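Local structure of IclR family transcriptional regulator (Brucella abortus, 5WHM) at residues A112-A117 and E248-P253; L207-G210 and V216-V219; E31-F36 and H64-L69; Y71-A76 and L80-I85. The protein probably represses transcription as a dimeric IclR-type regulator, pairing a winged helix-turn-helix DNA-binding domain with a C-terminal domain of GAF-like fold that probably senses a small effector. One frame throughout, in Å; residues are numbered along the deposited sequence. Where two conformers were deposited one is given.

Interaction 1: residues A112-A117 and E248-P253; sequences ADYAKA and EDDIGP
Tyr-114 and Asp-250 reach for each other from opposite directions across the groove between helix 101-115 and helix 244-265, and their meeting illustrates how two helices lying on one sheet can be tied near the surface. The phenol leaves its helix with CG anti to the backbone N (chi1 169°), which carries the ring out to the neighbouring helix. There its hydroxyl donates to the carboxylate: OH of Tyr-114 lies only 2.4 Å from OD2 of Asp-250, a very short hydrogen bond whose exact length is doubtful. The carboxylate stands at the edge of the ring, close to the ring plane, but is itself turned steeply, the two planes being 75° apart.

Beneath this polar link the contact becomes apolar. CD1 of Ile-251 lies at the same ring's edge, 3.8 Å from CE2 of Tyr-114, and also touches the methyl of the next residue, 3.7 Å from CB of Ala-115. One methyl group thus touches both the ring edge and the helix's alanine. Ala-115 and Ile-251 both rest on Cys-235 of strand 229-238, so the apolar layer faces the sheet.

Asp-250 does not serve the tyrosine alone. Its OD1 forms a salt bridge with Arg-254 one helical turn on, and that arginine also makes a cation-pi contact with the Tyr-114 ring; Lys-246 is a more distant, weak ionic partner of OD2. These positive charges would probably favour an ionised Asp-250, able to accept the phenol's hydrogen.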
loop_
_atom_site.group_PDB
_atom_site.type_symbol
_atom_site.label_atom_id
_atom_site.label_comp_id
_atom_site.label_asym_id
_atom_site.label_seq_id
_atom_site.Cartn_x
_atom_site.Cartn_y
_atom_site.Cartn_z
ATOM N N ALA C 112 -8.894 -22.989 1.090
ATOM C CA ALA C 112 -9.226 -22.516 -0.252
ATOM C C ALA C 112 -9.212 -23.660 -1.269
ATOM O O ALA C 112 -10.092 -23.730 -2.130
ATOM C CB ALA C 112 -8.263 -21.391 -0.678
ATOM N N ASP C 113 -8.216 -24.557 -1.194
ATOM C CA ASP C 113 -8.157 -25.685 -2.121
ATOM C C ASP C 113 -9.346 -26.611 -1.909
ATOM O O ASP C 113 -9.996 -27.033 -2.870
ATOM C CB ASP C 113 -6.857 -26.481 -1.951
ATOM C CG ASP C 113 -5.610 -25.727 -2.447
ATOM O OD1 ASP C 113 -5.721 -24.662 -3.121
ATOM O OD2 ASP C 113 -4.502 -26.219 -2.129
ATOM N N TYR C 114 -9.645 -26.934 -0.646
ATOM C CA TYR C 114 -10.790 -27.787 -0.347
ATOM C C TYR C 114 -12.096 -27.163 -0.818
ATOM O O TYR C 114 -12.952 -27.851 -1.389
ATOM C CB TYR C 114 -10.878 -28.074 1.147
ATOM C CG TYR C 114 -12.202 -28.717 1.484
ATOM C CD1 TYR C 114 -12.448 -30.048 1.147
ATOM C CD2 TYR C 114 -13.230 -27.983 2.077
ATOM C CE1 TYR C 114 -13.674 -30.645 1.429
ATOM C CE2 TYR C 114 -14.466 -28.573 2.355
ATOM C CZ TYR C 114 -14.669 -29.902 2.031
ATOM O OH TYR C 114 -15.874 -30.477 2.307
ATOM N N ALA C 115 -12.277 -25.866 -0.578
ATOM C CA ALA C 115 -13.555 -25.223 -0.852
ATOM C C ALA C 115 -13.675 -24.727 -2.282
ATOM O O ALA C 115 -14.768 -24.281 -2.671
ATOM C CB ALA C 115 -13.776 -24.039 0.101
ATOM N N LYS C 116 -12.573 -24.747 -3.041
ATOM C CA LYS C 116 -12.490 -24.155 -4.379
ATOM C C LYS C 116 -12.980 -22.708 -4.371
ATOM O O LYS C 116 -13.707 -22.259 -5.257
ATOM C CB LYS C 116 -13.251 -25.007 -5.406
ATOM C CG LYS C 116 -12.834 -26.477 -5.389
ATOM C CD LYS C 116 -13.333 -27.226 -6.614
ATOM C CE LYS C 116 -12.798 -28.654 -6.647
ATOM N NZ LYS C 116 -11.308 -28.683 -6.535
ATOM N N ALA C 117 -12.549 -21.962 -3.358
ATOM C CA ALA C 117 -13.026 -20.604 -3.181
ATOM C C ALA C 117 -11.944 -19.773 -2.488
ATOM O O ALA C 117 -11.040 -20.309 -1.846
ATOM C CB ALA C 117 -14.322 -20.582 -2.371
ATOM N N GLU C 248 -22.898 -23.378 6.227
ATOM C CA GLU C 248 -23.278 -23.622 7.619
ATOM C C GLU C 248 -22.774 -24.976 8.122
ATOM O O GLU C 248 -22.390 -25.110 9.291
ATOM C CB GLU C 248 -24.815 -23.566 7.763
ATOM C CG GLU C 248 -25.422 -22.189 7.447
ATOM C CD GLU C 248 -26.944 -22.146 7.643
ATOM O OE1 GLU C 248 -27.632 -23.182 7.420
ATOM O OE2 GLU C 248 -27.446 -21.066 8.031
ATOM N N ASP C 249 -22.828 -26.002 7.274
ATOM C CA ASP C 249 -22.526 -27.362 7.702
ATOM C C ASP C 249 -21.067 -27.764 7.485
ATOM O O ASP C 249 -20.588 -28.697 8.141
ATOM C CB ASP C 249 -23.399 -28.352 6.938
ATOM C CG ASP C 249 -24.890 -28.250 7.307
ATOM O OD1 ASP C 249 -25.287 -27.394 8.144
ATOM O OD2 ASP C 249 -25.657 -29.052 6.739
ATOM N N ASP C 250 -20.368 -27.116 6.554
ATOM C CA ASP C 250 -19.070 -27.608 6.102
ATOM C C ASP C 250 -18.024 -26.494 6.206
ATOM O O ASP C 250 -17.094 -26.577 7.014
ATOM C CB ASP C 250 -19.189 -28.150 4.659
ATOM C CG ASP C 250 -17.896 -28.835 4.152
ATOM O OD1 ASP C 250 -16.996 -29.114 4.973
ATOM O OD2 ASP C 250 -17.787 -29.115 2.930
ATOM N N ILE C 251 -18.161 -25.435 5.417
ATOM C CA ILE C 251 -17.082 -24.439 5.356
ATOM C C ILE C 251 -16.960 -23.680 6.680
ATOM O O ILE C 251 -15.849 -23.443 7.187
ATOM C CB ILE C 251 -17.295 -23.477 4.175
ATOM C CG1 ILE C 251 -17.337 -24.240 2.845
ATOM C CG2 ILE C 251 -16.131 -22.421 4.109
ATOM C CD1 ILE C 251 -16.212 -25.226 2.667
ATOM N N GLY C 252 -18.086 -23.244 7.237
ATOM C CA GLY C 252 -18.070 -22.487 8.469
ATOM C C GLY C 252 -17.336 -23.201 9.595
ATOM O O GLY C 252 -16.391 -22.652 10.182
ATOM N N PRO C 253 -17.764 -24.439 9.925
ATOM C CA PRO C 253 -17.014 -25.238 10.916
ATOM C C PRO C 253 -15.537 -25.425 10.573
ATOM O O PRO C 253 -14.680 -25.282 11.456
ATOM C CB PRO C 253 -17.790 -26.570 10.932
ATOM C CG PRO C 253 -19.202 -26.145 10.668
ATOM C CD PRO C 253 -19.086 -25.047 9.635
#

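Interaction 2: residues L207-G210 and V216-V219; sequences LSIG and VNSV. With ACY (acetic acid), chain J.
The hairpin of strands 206-209 and 216-225 closes one border of the six-stranded antiparallel sheet in the C-terminal domain, and residues 207-210 and 216-219 pair just beside its turn. Ser-208 and Ser-218 form the hydrogen-bonded pair: N of Ser-208 lies 2.9 Å from O of Ser-218 in a nearly straight bond (170°), whereas the return bond from Ser-218 N to Ser-208 O is weak. Toward the turn, Gly-210 N makes another weak bond to Val-216 O.

The neighbouring non-hydrogen-bonded pairs put their side chains on the face covered by helix 244-265. CD2 of Leu-207 packs 3.7 Å from CG2 of Val-219, while CG2 of Ile-209 lies 3.6 Å from OD1 of Asn-217. The amide's ND2 is spent on Leu-242 O.

Both serines point to the other face. An acetic acid molecule, probably from the crystallisation liquor, rests there with its O 3.2 Å from OG of Ser-218 and its OXT 3.6 Å from CB of Ser-208. Ser-157, Val-158 and Asn-234 bind it too, while Ser-208 OG is held by Gly-155 O and Ser-218 OG by Ser-157. A small acid between sheet and helix 157-165 is consistent with the effector pocket of the GAF-like IclR domain.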
loop_
_atom_site.group_PDB
_atom_site.type_symbol
_atom_site.label_atom_id
_atom_site.label_comp_id
_atom_site.label_asym_id
_atom_site.label_seq_id
_atom_site.Cartn_x
_atom_site.Cartn_y
_atom_site.Cartn_z
ATOM N N LEU C 207 -22.394 -15.101 8.445
ATOM C CA LEU C 207 -22.627 -15.267 7.017
ATOM C C LEU C 207 -22.957 -13.939 6.352
ATOM O O LEU C 207 -23.470 -12.999 6.976
ATOM C CB LEU C 207 -23.802 -16.222 6.750
ATOM C CG LEU C 207 -23.746 -17.597 7.400
ATOM C CD1 LEU C 207 -25.083 -18.392 7.299
ATOM C CD2 LEU C 207 -22.619 -18.355 6.728
ATOM N N SER C 208 -22.701 -13.898 5.045
ATOM C CA SER C 208 -23.327 -12.917 4.159
ATOM C C SER C 208 -23.800 -13.677 2.928
ATOM O O SER C 208 -23.011 -13.930 2.016
ATOM C CB SER C 208 -22.376 -11.795 3.771
ATOM O OG SER C 208 -23.065 -10.909 2.901
ATOM N N ILE C 209 -25.073 -14.068 2.920
ATOM C CA ILE C 209 -25.664 -14.796 1.793
ATOM C C ILE C 209 -26.223 -13.754 0.826
ATOM O O ILE C 209 -27.395 -13.353 0.904
ATOM C CB ILE C 209 -26.732 -15.787 2.251
ATOM C CG1 ILE C 209 -26.159 -16.746 3.293
ATOM C CG2 ILE C 209 -27.312 -16.541 1.053
ATOM C CD1 ILE C 209 -24.912 -17.471 2.818
ATOM N N GLY C 210 -25.373 -13.320 -0.106
ATOM C CA GLY C 210 -25.747 -12.321 -1.099
ATOM C C GLY C 210 -26.053 -10.944 -0.544
ATOM O O GLY C 210 -26.730 -10.154 -1.211
ATOM N N VAL C 216 -22.747 -13.449 -4.490
ATOM C CA VAL C 216 -21.612 -13.884 -3.687
ATOM C C VAL C 216 -22.138 -14.314 -2.317
ATOM O O VAL C 216 -22.940 -13.604 -1.705
ATOM C CB VAL C 216 -20.558 -12.766 -3.563
ATOM C CG1 VAL C 216 -19.487 -13.127 -2.546
ATOM C CG2 VAL C 216 -19.903 -12.487 -4.940
ATOM N N ASN C 217 -21.711 -15.487 -1.853
ATOM C CA ASN C 217 -21.969 -15.931 -0.488
ATOM C C ASN C 217 -20.641 -16.138 0.223
ATOM O O ASN C 217 -19.647 -16.523 -0.397
ATOM C CB ASN C 217 -22.735 -17.234 -0.432
ATOM C CG ASN C 217 -24.101 -17.140 -1.056
ATOM O OD1 ASN C 217 -24.641 -16.055 -1.256
ATOM N ND2 ASN C 217 -24.684 -18.291 -1.346
ATOM N N SER C 218 -20.645 -15.935 1.538
ATOM C CA SER C 218 -19.396 -15.997 2.268
ATOM C C SER C 218 -19.676 -16.185 3.750
ATOM O O SER C 218 -20.777 -15.883 4.242
ATOM C CB SER C 218 -18.589 -14.706 1.998
ATOM O OG SER C 218 -17.649 -14.460 3.015
ATOM N N VAL C 219 -18.695 -16.753 4.444
ATOM C CA VAL C 219 -18.788 -16.997 5.884
ATOM C C VAL C 219 -17.498 -16.466 6.480
ATOM O O VAL C 219 -16.449 -16.545 5.842
ATOM C CB VAL C 219 -18.967 -18.500 6.211
ATOM C CG1 VAL C 219 -17.820 -19.332 5.631
ATOM C CG2 VAL C 219 -19.109 -18.758 7.725
HETATM C C ACY J . -17.875 -11.157 2.488
HETATM O O ACY J . -17.153 -11.324 3.505
HETATM O OXT ACY J . -19.132 -11.043 2.520
HETATM C CH3 ACY J . -17.197 -11.082 1.148
#

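Interaction 3: residues E31-F36 and H64-L69; sequences EVLRCF and HTLVRL
Apolar packing is all that joins residues 31-36 to 64-69, and a single leucine, Leu-66, supplies one side of it. Leaving helix 56-69 toward helix 24-33, both methyls of Leu-66 reach Leu-33, and CD1 touches Val-32 as well. This CD1 settles between the neighbouring side chains, 3.9 Å from CG1 of Val-32 and 3.9 Å from CD2 of Leu-33. CD2 of Leu-66 meets the other branch of Leu-33, 4.1 Å from its CD1, so the two isopropyl ends meet along both arms. Val-32 offers CG1 because that methyl stands anti to the backbone N (chi1 165°). All three residues are buried, and the distances are those of relaxed van der Waals contact.

The same apolar cluster continues beyond the pair. Leu-72 touches both Leu-33 and Leu-66, Ile-48 of helix 45-52 covers Val-32, and Leu-30 of the second subunit packs against Leu-66.

Polar interactions belong to the outer surfaces of the two segments. Around 64-69 they face the partner molecule: Arg-68 forms salt bridges with Glu-16 and Asp-19 of the second subunit, and His-64 hydrogen-bonds to that same Asp-19. Around 31-36 the salt bridges run to the same chain, Glu-31 with Arg-126 and Arg-34 with Asp-125, though Arg-34 also reaches the second subunit.

Backbone bonds shape the end of the first segment, Phe-36 N reaching Leu-33 O at 3.3 Å in a type I turn. A first helix packed through aliphatic side chains on a later helix, with helix 45-52 between them in sequence and a hairpin following, is the architecture of the winged helix-turn-helix domain of IclR regulators.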
loop_
_atom_site.group_PDB
_atom_site.type_symbol
_atom_site.label_atom_id
_atom_site.label_comp_id
_atom_site.label_asym_id
_atom_site.label_seq_id
_atom_site.Cartn_x
_atom_site.Cartn_y
_atom_site.Cartn_z
ATOM N N GLU C 31 -6.890 13.330 6.097
ATOM C CA GLU C 31 -8.271 13.329 5.618
ATOM C C GLU C 31 -8.339 13.681 4.128
ATOM O O GLU C 31 -9.152 13.114 3.388
ATOM C CB GLU C 31 -9.073 14.314 6.458
ATOM C CG GLU C 31 -10.502 13.964 6.715
ATOM C CD GLU C 31 -10.738 12.524 7.215
ATOM O OE1 GLU C 31 -10.080 12.049 8.163
ATOM O OE2 GLU C 31 -11.618 11.871 6.649
ATOM N N VAL C 32 -7.503 14.621 3.666
ATOM C CA VAL C 32 -7.391 14.892 2.231
ATOM C C VAL C 32 -6.942 13.634 1.478
ATOM O O VAL C 32 -7.522 13.262 0.455
ATOM C CB VAL C 32 -6.419 16.070 1.972
ATOM C CG1 VAL C 32 -6.009 16.128 0.470
ATOM C CG2 VAL C 32 -7.040 17.417 2.434
ATOM N N LEU C 33 -5.887 12.973 1.956
ATOM C CA LEU C 33 -5.427 11.771 1.255
ATOM C C LEU C 33 -6.492 10.679 1.254
ATOM O O LEU C 33 -6.593 9.916 0.287
ATOM C CB LEU C 33 -4.145 11.230 1.887
ATOM C CG LEU C 33 -2.898 12.087 1.671
ATOM C CD1 LEU C 33 -1.755 11.549 2.548
ATOM C CD2 LEU C 33 -2.533 12.087 0.165
ATOM N N ARG C 34 -7.323 10.613 2.302
ATOM C CA ARG C 34 -8.389 9.600 2.325
ATOM C C ARG C 34 -9.506 9.875 1.323
ATOM O O ARG C 34 -10.363 8.999 1.126
ATOM C CB ARG C 34 -9.009 9.495 3.717
ATOM C CG ARG C 34 -8.143 8.840 4.775
ATOM C CD ARG C 34 -9.005 8.573 6.029
ATOM N NE ARG C 34 -8.291 7.834 7.070
ATOM C CZ ARG C 34 -8.449 6.531 7.317
ATOM N NH1 ARG C 34 -7.750 5.942 8.297
ATOM N NH2 ARG C 34 -9.309 5.817 6.595
ATOM N N CYS C 35 -9.548 11.068 0.719
ATOM C CA CYS C 35 -10.570 11.360 -0.288
ATOM C C CYS C 35 -10.369 10.538 -1.546
ATOM O O CYS C 35 -11.316 10.351 -2.310
ATOM C CB CYS C 35 -10.535 12.838 -0.679
ATOM S SG CYS C 35 -11.204 13.897 0.576
ATOM N N PHE C 36 -9.134 10.110 -1.802
ATOM C CA PHE C 36 -8.797 9.331 -2.987
ATOM C C PHE C 36 -9.072 7.863 -2.707
ATOM O O PHE C 36 -8.684 7.332 -1.656
ATOM C CB PHE C 36 -7.333 9.556 -3.379
ATOM C CG PHE C 36 -7.028 10.987 -3.771
ATOM C CD1 PHE C 36 -6.755 11.933 -2.802
ATOM C CD2 PHE C 36 -7.036 11.386 -5.109
ATOM C CE1 PHE C 36 -6.495 13.266 -3.143
ATOM C CE2 PHE C 36 -6.750 12.704 -5.466
ATOM C CZ PHE C 36 -6.482 13.651 -4.487
ATOM N N HIS C 64 -0.998 21.476 -1.915
ATOM C CA HIS C 64 0.307 22.016 -2.320
ATOM C C HIS C 64 1.436 21.315 -1.578
ATOM O O HIS C 64 2.440 20.904 -2.181
ATOM C CB HIS C 64 0.361 23.524 -2.057
ATOM C CG HIS C 64 1.747 24.094 -2.128
ATOM N ND1 HIS C 64 2.347 24.423 -3.322
ATOM C CD2 HIS C 64 2.647 24.387 -1.156
ATOM C CE1 HIS C 64 3.558 24.911 -3.085
ATOM N NE2 HIS C 64 3.759 24.917 -1.776
ATOM N N THR C 65 1.283 21.179 -0.254
ATOM C CA THR C 65 2.277 20.474 0.551
ATOM C C THR C 65 2.451 19.021 0.091
ATOM O O THR C 65 3.579 18.520 -0.032
ATOM C CB THR C 65 1.835 20.548 2.018
ATOM O OG1 THR C 65 1.720 21.923 2.359
ATOM C CG2 THR C 65 2.825 19.844 2.972
ATOM N N LEU C 66 1.340 18.312 -0.121
ATOM C CA LEU C 66 1.419 16.902 -0.495
ATOM C C LEU C 66 2.094 16.736 -1.857
ATOM O O LEU C 66 2.850 15.781 -2.069
ATOM C CB LEU C 66 0.001 16.277 -0.477
ATOM C CG LEU C 66 -0.584 16.176 0.936
ATOM C CD1 LEU C 66 -2.132 15.882 0.904
ATOM C CD2 LEU C 66 0.149 15.091 1.732
ATOM N N VAL C 67 1.850 17.668 -2.788
ATOM C CA VAL C 67 2.544 17.625 -4.080
ATOM C C VAL C 67 4.048 17.859 -3.910
ATOM O O VAL C 67 4.873 17.129 -4.473
ATOM C CB VAL C 67 1.912 18.630 -5.058
ATOM C CG1 VAL C 67 2.749 18.727 -6.373
ATOM C CG2 VAL C 67 0.447 18.215 -5.335
ATOM N N ARG C 68 4.437 18.868 -3.132
ATOM C CA ARG C 68 5.876 19.105 -2.995
ATOM C C ARG C 68 6.574 17.907 -2.361
ATOM O O ARG C 68 7.750 17.653 -2.641
ATOM C CB ARG C 68 6.150 20.367 -2.180
ATOM C CG ARG C 68 5.818 21.639 -2.923
ATOM C CD ARG C 68 6.548 22.842 -2.341
ATOM N NE ARG C 68 7.999 22.711 -2.442
ATOM C CZ ARG C 68 8.858 23.486 -1.788
ATOM N NH1 ARG C 68 8.388 24.434 -0.978
ATOM N NH2 ARG C 68 10.175 23.304 -1.933
ATOM N N LEU C 69 5.865 17.159 -1.517
ATOM C CA LEU C 69 6.448 16.032 -0.814
ATOM C C LEU C 69 6.457 14.755 -1.647
ATOM O O LEU C 69 7.176 13.832 -1.285
ATOM C CB LEU C 69 5.662 15.773 0.493
ATOM C CG LEU C 69 5.778 16.797 1.637
ATOM C CD1 LEU C 69 4.695 16.506 2.742
ATOM C CD2 LEU C 69 7.165 16.720 2.207
#

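Interaction 4: residues Y71-A76 and L80-I85; sequences YLRQDA and LYQLDI
Arg-73 and Asp-84 meet in a salt bridge beside the hairpin ladder, NH1 of Arg-73 lying 3.1 Å from OD1 of Asp-84. The two side chains run at about a right angle: the carboxylate oxygen sits in the guanidinium plane, yet the donor approaches that oxygen from above the carboxylate plane. At the other arm, NH2 of Arg-73 donates to OE1 of Gln-82 (3.2 Å), here from above the amide. CG of Arg-73 stands between its backbone N and carbonyl carbon (chi1 54°), and the extended chain beyond carries the guanidinium back over the opposite strand.

Asp-84 is fixed in turn. Its OD1 accepts from Ile-85 N at 2.7 Å on the face opposite the arginine, while a water donates to both OD2 of Asp-84 and O of Leu-72.

Beneath lies the ladder. Arg-73 and Gln-82 exchange backbone bonds, N of Arg-73 lying 2.8 Å from O of Gln-82, and Asp-75 N to Leu-80 O and Asp-84 N to Tyr-71 O extend the pairing at its two ends. On the face away from the Arg-73 and Gln-82 side chains, the Gln-74 amide runs alongside the Tyr-81 ring, planes 21° apart, and CD2 of Leu-72 packs 3.9 Å from CD2 of Leu-83.

Asn-97 of the second subunit bonds to Leu-83 O and weakly to Arg-73 NH2. Carboxylate, amide and Asn-97 together orient the guanidinium, and the carboxylate would probably favour its charged form.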
loop_
_atom_site.group_PDB
_atom_site.type_symbol
_atom_site.label_atom_id
_atom_site.label_comp_id
_atom_site.label_asym_id
_atom_site.label_seq_id
_atom_site.Cartn_x
_atom_site.Cartn_y
_atom_site.Cartn_z
ATOM N N TYR C 71 3.536 12.922 -2.336
ATOM C CA TYR C 71 2.362 12.074 -2.041
ATOM C C TYR C 71 1.199 12.319 -2.984
ATOM O O TYR C 71 0.328 11.447 -3.125
ATOM C CB TYR C 71 1.856 12.303 -0.610
ATOM C CG TYR C 71 2.938 12.033 0.397
ATOM C CD1 TYR C 71 3.442 10.734 0.572
ATOM C CD2 TYR C 71 3.460 13.071 1.184
ATOM C CE1 TYR C 71 4.462 10.481 1.476
ATOM C CE2 TYR C 71 4.481 12.822 2.098
ATOM C CZ TYR C 71 4.968 11.518 2.232
ATOM O OH TYR C 71 5.967 11.244 3.143
ATOM N N LEU C 72 1.097 13.516 -3.553
ATOM C CA LEU C 72 0.161 13.775 -4.635
ATOM C C LEU C 72 0.954 14.189 -5.855
ATOM O O LEU C 72 2.054 14.726 -5.735
ATOM C CB LEU C 72 -0.840 14.897 -4.295
ATOM C CG LEU C 72 -1.869 14.617 -3.198
ATOM C CD1 LEU C 72 -2.719 15.903 -3.068
ATOM C CD2 LEU C 72 -2.776 13.418 -3.590
ATOM N N ARG C 73 0.372 14.003 -7.035
ATOM C CA ARG C 73 0.894 14.635 -8.231
ATOM C C ARG C 73 -0.208 15.502 -8.806
ATOM O O ARG C 73 -1.387 15.287 -8.522
ATOM C CB ARG C 73 1.410 13.617 -9.264
ATOM C CG ARG C 73 0.410 12.534 -9.659
ATOM C CD ARG C 73 1.056 11.601 -10.696
ATOM N NE ARG C 73 0.123 10.581 -11.152
ATOM C CZ ARG C 73 0.139 9.305 -10.755
ATOM N NH1 ARG C 73 1.069 8.868 -9.909
ATOM N NH2 ARG C 73 -0.769 8.457 -11.221
ATOM N N GLN C 74 0.171 16.534 -9.550
ATOM C CA GLN C 74 -0.801 17.475 -10.096
ATOM C C GLN C 74 -0.643 17.517 -11.607
ATOM O O GLN C 74 0.477 17.670 -12.112
ATOM C CB GLN C 74 -0.617 18.882 -9.503
ATOM C CG GLN C 74 -1.776 19.841 -9.790
ATOM C CD GLN C 74 -1.560 21.230 -9.163
ATOM O OE1 GLN C 74 -0.443 21.567 -8.767
ATOM N NE2 GLN C 74 -2.631 22.029 -9.065
ATOM N N ASP C 75 -1.753 17.421 -12.333
ATOM C CA ASP C 75 -1.686 17.576 -13.781
ATOM C C ASP C 75 -1.487 19.051 -14.120
ATOM O O ASP C 75 -2.237 19.911 -13.638
ATOM C CB ASP C 75 -2.949 17.036 -14.450
ATOM C CG ASP C 75 -2.915 17.188 -15.973
ATOM O OD1 ASP C 75 -2.915 18.337 -16.480
ATOM O OD2 ASP C 75 -2.859 16.150 -16.664
ATOM N N ALA C 76 -0.487 19.335 -14.972
ATOM C CA ALA C 76 -0.080 20.719 -15.239
ATOM C C ALA C 76 -1.161 21.493 -15.992
ATOM O O ALA C 76 -1.361 22.688 -15.743
ATOM C CB ALA C 76 1.239 20.750 -16.021
ATOM N N LEU C 80 -5.710 19.075 -11.603
ATOM C CA LEU C 80 -6.258 18.002 -10.768
ATOM C C LEU C 80 -5.150 17.153 -10.151
ATOM O O LEU C 80 -4.046 17.041 -10.700
ATOM C CB LEU C 80 -7.198 17.126 -11.609
ATOM C CG LEU C 80 -8.360 17.952 -12.169
ATOM C CD1 LEU C 80 -9.297 17.138 -13.065
ATOM C CD2 LEU C 80 -9.145 18.629 -11.022
ATOM N N TYR C 81 -5.455 16.539 -9.006
ATOM C CA TYR C 81 -4.507 15.735 -8.244
ATOM C C TYR C 81 -4.817 14.240 -8.333
ATOM O O TYR C 81 -5.973 13.824 -8.488
ATOM C CB TYR C 81 -4.498 16.107 -6.757
ATOM C CG TYR C 81 -4.303 17.594 -6.541
ATOM C CD1 TYR C 81 -3.021 18.170 -6.560
ATOM C CD2 TYR C 81 -5.392 18.422 -6.366
ATOM C CE1 TYR C 81 -2.847 19.571 -6.366
ATOM C CE2 TYR C 81 -5.239 19.800 -6.188
ATOM C CZ TYR C 81 -3.970 20.360 -6.192
ATOM O OH TYR C 81 -3.858 21.728 -6.029
ATOM N N GLN C 82 -3.761 13.439 -8.161
ATOM C CA GLN C 82 -3.856 11.997 -7.965
ATOM C C GLN C 82 -2.830 11.601 -6.924
ATOM O O GLN C 82 -1.814 12.298 -6.747
ATOM C CB GLN C 82 -3.586 11.220 -9.260
ATOM C CG GLN C 82 -4.526 11.471 -10.354
ATOM C CD GLN C 82 -4.325 10.470 -11.466
ATOM O OE1 GLN C 82 -3.246 10.390 -12.051
ATOM N NE2 GLN C 82 -5.358 9.679 -11.748
ATOM N N LEU C 83 -3.084 10.480 -6.244
ATOM C CA LEU C 83 -2.084 9.923 -5.330
ATOM C C LEU C 83 -0.807 9.609 -6.115
ATOM O O LEU C 83 -0.863 9.156 -7.261
ATOM C CB LEU C 83 -2.590 8.623 -4.669
ATOM C CG LEU C 83 -3.798 8.823 -3.720
ATOM C CD1 LEU C 83 -4.309 7.442 -3.261
ATOM C CD2 LEU C 83 -3.401 9.691 -2.524
ATOM N N ASP C 84 0.346 9.772 -5.465
ATOM C CA ASP C 84 1.605 9.495 -6.143
ATOM C C ASP C 84 2.448 8.496 -5.340
ATOM O O ASP C 84 2.082 8.066 -4.233
ATOM C CB ASP C 84 2.372 10.808 -6.410
ATOM C CG ASP C 84 3.377 10.703 -7.582
ATOM O OD1 ASP C 84 3.551 9.627 -8.209
ATOM O OD2 ASP C 84 3.990 11.750 -7.875
ATOM N N ILE C 85 3.599 8.152 -5.937
ATOM C CA ILE C 85 4.447 7.034 -5.514
ATOM C C ILE C 85 4.839 7.147 -4.056
ATOM O O ILE C 85 5.042 6.128 -3.378
ATOM C CB ILE C 85 5.737 6.973 -6.374
ATOM C CG1 ILE C 85 5.411 6.997 -7.874
ATOM C CG2 ILE C 85 6.580 5.733 -5.974
ATOM C CD1 ILE C 85 4.350 5.948 -8.290
HETATM O O HOH W 1 4.442 14.280 -6.727
#

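Interactions 3 and 4 occupy the DNA-binding domain and share its core: their centres are 8 Å apart, strand 72-74 follows helix 56-69 in the chain, and Phe-36 packs on Tyr-81 and Leu-83. Both touch the second subunit. Interaction 3 is wholly aliphatic and buried, whereas interaction 4 adds charge pairing to a backbone ladder on a partly exposed wing. About 42 Å from interaction 3, centre to centre, interaction 1 stands in the C-terminal domain with interaction 2, 12 Å from it. These two meet, among other places, where Ile-251 and Gly-252 pack on Val-219; the partly buried helix pair combines one polar link with an apolar layer, while the buried strand pair relies on backbone bonding.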